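Local coordinates for cell division control protein 45 cdc45 putative (Entamoeba histolytica, PDB 6CC2) that probably acts in chromosomal DNA replication as a Cdc45-family protein, the partner of MCM and GINS in the eukaryotic replicative helicase, at residues T479-G484 and S519-I524. Numbering follows the deposited sequence.
With EDO (1,2-ethanediol), chain G.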
ATOM      1  N   THR A 479      28.476  -2.694  11.861  1.00 22.73           N
ATOM      2  CA  THR A 479      27.627  -3.658  11.195  1.00 24.33           C
ATOM      3  C   THR A 479      27.078  -3.053   9.913  1.00 21.81           C
ATOM      4  O   THR A 479      27.150  -1.838   9.686  1.00 25.55           O
ATOM      5  CB  THR A 479      26.437  -4.069  12.071  1.00 30.99           C
ATOM      6  OG1 THR A 479      25.634  -2.907  12.342  1.00 28.66           O
ATOM      7  CG2 THR A 479      26.905  -4.702  13.386  1.00 34.56           C
ATOM      8  N   PHE A 480      26.522  -3.913   9.079  1.00 20.92           N
ATOM      9  CA  PHE A 480      25.568  -3.509   8.047  1.00 20.67           C
ATOM     10  C   PHE A 480      24.183  -3.963   8.475  1.00 22.10           C
ATOM     11  O   PHE A 480      23.994  -5.131   8.846  1.00 22.62           O
ATOM     12  CB  PHE A 480      25.886  -4.116   6.681  1.00 21.10           C
ATOM     13  CG  PHE A 480      27.052  -3.454   5.971  1.00 18.91           C
ATOM     14  CD1 PHE A 480      26.845  -2.327   5.206  1.00 17.10           C
ATOM     15  CD2 PHE A 480      28.342  -3.959   6.091  1.00 24.67           C
ATOM     16  CE1 PHE A 480      27.894  -1.712   4.574  1.00 19.68           C
ATOM     17  CE2 PHE A 480      29.401  -3.341   5.454  1.00 26.05           C
ATOM     18  CZ  PHE A 480      29.179  -2.225   4.694  1.00 23.06           C
ATOM     19  N   VAL A 481      23.220  -3.039   8.428  1.00 22.08           N
ATOM     20  CA  VAL A 481      21.821  -3.411   8.469  1.00 19.71           C
ATOM     21  C   VAL A 481      21.452  -3.920   7.087  1.00 21.07           C
ATOM     22  O   VAL A 481      21.775  -3.276   6.092  1.00 21.25           O
ATOM     23  CB  VAL A 481      20.949  -2.216   8.878  1.00 25.67           C
ATOM     24  CG1 VAL A 481      19.493  -2.618   8.954  1.00 26.74           C
ATOM     25  CG2 VAL A 481      21.410  -1.699  10.227  1.00 34.86           C
ATOM     26  N   ILE A 482      20.828  -5.098   7.021  1.00 19.94           N
ATOM     27  CA  ILE A 482      20.457  -5.722   5.757  1.00 20.73           C
ATOM     28  C   ILE A 482      18.934  -5.781   5.682  1.00 20.03           C
ATOM     29  O   ILE A 482      18.285  -6.384   6.555  1.00 20.80           O
ATOM     30  CB  ILE A 482      21.027  -7.148   5.619  1.00 25.37           C
ATOM     31  CG1 ILE A 482      22.496  -7.202   5.989  1.00 27.61           C
ATOM     32  CG2 ILE A 482      20.780  -7.657   4.185  1.00 28.52           C
ATOM     33  CD1 ILE A 482      23.368  -6.453   5.076  1.00 24.12           C
ATOM     34  N   VAL A 483      18.362  -5.174   4.653  1.00 17.99           N
ATOM     35  CA  VAL A 483      16.926  -5.223   4.426  1.00 18.91           C
ATOM     36  C   VAL A 483      16.675  -5.924   3.098  1.00 16.73           C
ATOM     37  O   VAL A 483      17.329  -5.617   2.091  1.00 18.99           O
ATOM     38  CB  VAL A 483      16.315  -3.810   4.416  1.00 25.89           C
ATOM     39  CG1 VAL A 483      14.860  -3.879   3.936  1.00 34.39           C
ATOM     40  CG2 VAL A 483      16.407  -3.192   5.795  1.00 25.27           C
ATOM     41  N   GLY A 484      15.726  -6.851   3.089  1.00 16.87           N
ATOM     42  CA  GLY A 484      15.240  -7.458   1.868  1.00 19.47           C
ATOM     43  C   GLY A 484      13.780  -7.089   1.672  1.00 20.63           C
ATOM     44  O   GLY A 484      12.973  -7.232   2.586  1.00 20.56           O
ATOM     45  N   SER A 519       8.943  -8.226   3.645  1.00 20.58           N
ATOM     46  CA  SER A 519      10.272  -7.711   3.883  1.00 20.60           C
ATOM     47  C   SER A 519      10.887  -8.395   5.093  1.00 20.94           C
ATOM     48  O   SER A 519      10.192  -8.955   5.942  1.00 20.98           O
ATOM     49  CB  SER A 519      10.240  -6.193   4.097  1.00 22.08           C
ATOM     50  OG  SER A 519       9.587  -5.879   5.321  1.00 24.26           O
ATOM     51  N   PHE A 520      12.202  -8.282   5.180  1.00 19.49           N
ATOM     52  CA  PHE A 520      12.993  -8.866   6.251  1.00 22.72           C
ATOM     53  C   PHE A 520      14.117  -7.901   6.615  1.00 21.92           C
ATOM     54  O   PHE A 520      14.620  -7.166   5.769  1.00 20.76           O
ATOM     55  CB  PHE A 520      13.643 -10.208   5.840  1.00 27.09           C
ATOM     56  CG  PHE A 520      12.699 -11.167   5.211  1.00 32.72           C
ATOM     57  CD1 PHE A 520      12.377 -11.062   3.871  1.00 36.20           C
ATOM     58  CD2 PHE A 520      12.119 -12.194   5.965  1.00 38.25           C
ATOM     59  CE1 PHE A 520      11.491 -11.948   3.284  1.00 45.64           C
ATOM     60  CE2 PHE A 520      11.245 -13.086   5.377  1.00 40.04           C
ATOM     61  CZ  PHE A 520      10.925 -12.956   4.032  1.00 43.64           C
ATOM     62  N   VAL A 521      14.526  -7.940   7.883  1.00 21.06           N
ATOM     63  CA  VAL A 521      15.672  -7.184   8.364  1.00 21.39           C
ATOM     64  C   VAL A 521      16.610  -8.129   9.103  1.00 21.38           C
ATOM     65  O   VAL A 521      16.168  -8.899   9.959  1.00 22.62           O
ATOM     66  CB  VAL A 521      15.245  -6.042   9.301  1.00 24.39           C
ATOM     67  CG1 VAL A 521      16.455  -5.222   9.722  1.00 25.94           C
ATOM     68  CG2 VAL A 521      14.221  -5.148   8.606  1.00 25.35           C
ATOM     69  N   THR A 522      17.891  -8.081   8.754  1.00 23.32           N
ATOM     70  CA  THR A 522      18.924  -8.760   9.531  1.00 23.38           C
ATOM     71  C   THR A 522      20.096  -7.795   9.657  1.00 21.64           C
ATOM     72  O   THR A 522      19.997  -6.619   9.304  1.00 21.54           O
ATOM     73  CB  THR A 522      19.306 -10.114   8.902  1.00 25.60           C
ATOM     74  OG1 THR A 522      20.238 -10.791   9.775  1.00 27.59           O
ATOM     75  CG2 THR A 522      19.938  -9.951   7.542  1.00 25.88           C
ATOM     76  N   GLU A 523      21.221  -8.285  10.169  1.00 21.48           N
ATOM     77  CA  GLU A 523      22.381  -7.437  10.428  1.00 22.16           C
ATOM     78  C   GLU A 523      23.618  -8.318  10.411  1.00 22.58           C
ATOM     79  O   GLU A 523      23.589  -9.438  10.901  1.00 23.75           O
ATOM     80  CB  GLU A 523      22.222  -6.742  11.783  1.00 30.73           C
ATOM     81  CG  GLU A 523      23.268  -5.696  12.095  1.00 48.29           C
ATOM     82  CD  GLU A 523      22.932  -4.913  13.355  1.00 58.21           C
ATOM     83  OE1 GLU A 523      22.314  -5.495  14.270  1.00 57.30           O
ATOM     84  OE2 GLU A 523      23.271  -3.710  13.423  1.00 60.27           O
ATOM     85  N   ILE A 524      24.700  -7.801   9.831  1.00 21.67           N
ATOM     86  CA  ILE A 524      25.951  -8.531   9.757  1.00 22.70           C
ATOM     87  C   ILE A 524      27.071  -7.669  10.310  1.00 22.29           C
ATOM     88  O   ILE A 524      26.984  -6.437  10.342  1.00 23.75           O
ATOM     89  CB  ILE A 524      26.280  -8.957   8.308  1.00 25.00           C
ATOM     90  CG1 ILE A 524      26.518  -7.710   7.430  1.00 23.32           C
ATOM     91  CG2 ILE A 524      25.155  -9.779   7.722  1.00 28.77           C
ATOM     92  CD1 ILE A 524      27.032  -8.045   6.048  1.00 24.08           C
TER
HETATM   93  C1  EDO G 606      26.324  -9.265  14.029  1.00 49.53           C
HETATM   94  O1  EDO G 606      25.249 -10.038  13.485  1.00 50.38           O
HETATM   95  C2  EDO G 606      25.804  -7.924  14.522  1.00 50.12           C
HETATM   96  O2  EDO G 606      24.761  -8.127  15.477  1.00 60.96           O
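Ile482 and Thr522 sit side by side at the heart of this antiparallel strand pair, the threonine methyl CG2 lying 3.6 Å from CB of the isoleucine. On the same face, Ile524 runs its CG1 branch, turned between backbone N and carbonyl carbon (chi1 65°), up to Phe480, with CG1 3.7 Å from CB of the phenylalanine; CD1 of Ile524 is 4.1 Å from CD1 of Ile482. Helix 529-537 closes over this tight, mostly apolar layer through Leu529 and Tyr532; Thr522 OG1 is hydrogen-bonded to the backbone O of Ser511. On the other face Val521 meets Val481 CG1 through CG1 and Val483 CG2 through CG2, each pair 4.1 Å apart, and helix 444-462 covers Val483.

The looser end is at Glu523, which is partly exposed. Its extended chain brings OE2 to 2.7 Å from Thr479 OG1; the hydroxyl donates on the anti side, 31° out of the carboxylate plane. OE1 turns to a salt bridge with Lys477, while an ethanediol, probably from the crystallisation liquor, donates through O1 to the backbone O of Glu523.

Six backbone hydrogen bonds join these neighbouring strands, with 468-474 beyond one and the short edge strand 514-515 beyond the other. With a hydroxyl and a lysine both serving its oxygens, the Glu523 carboxylate probably stays ionised.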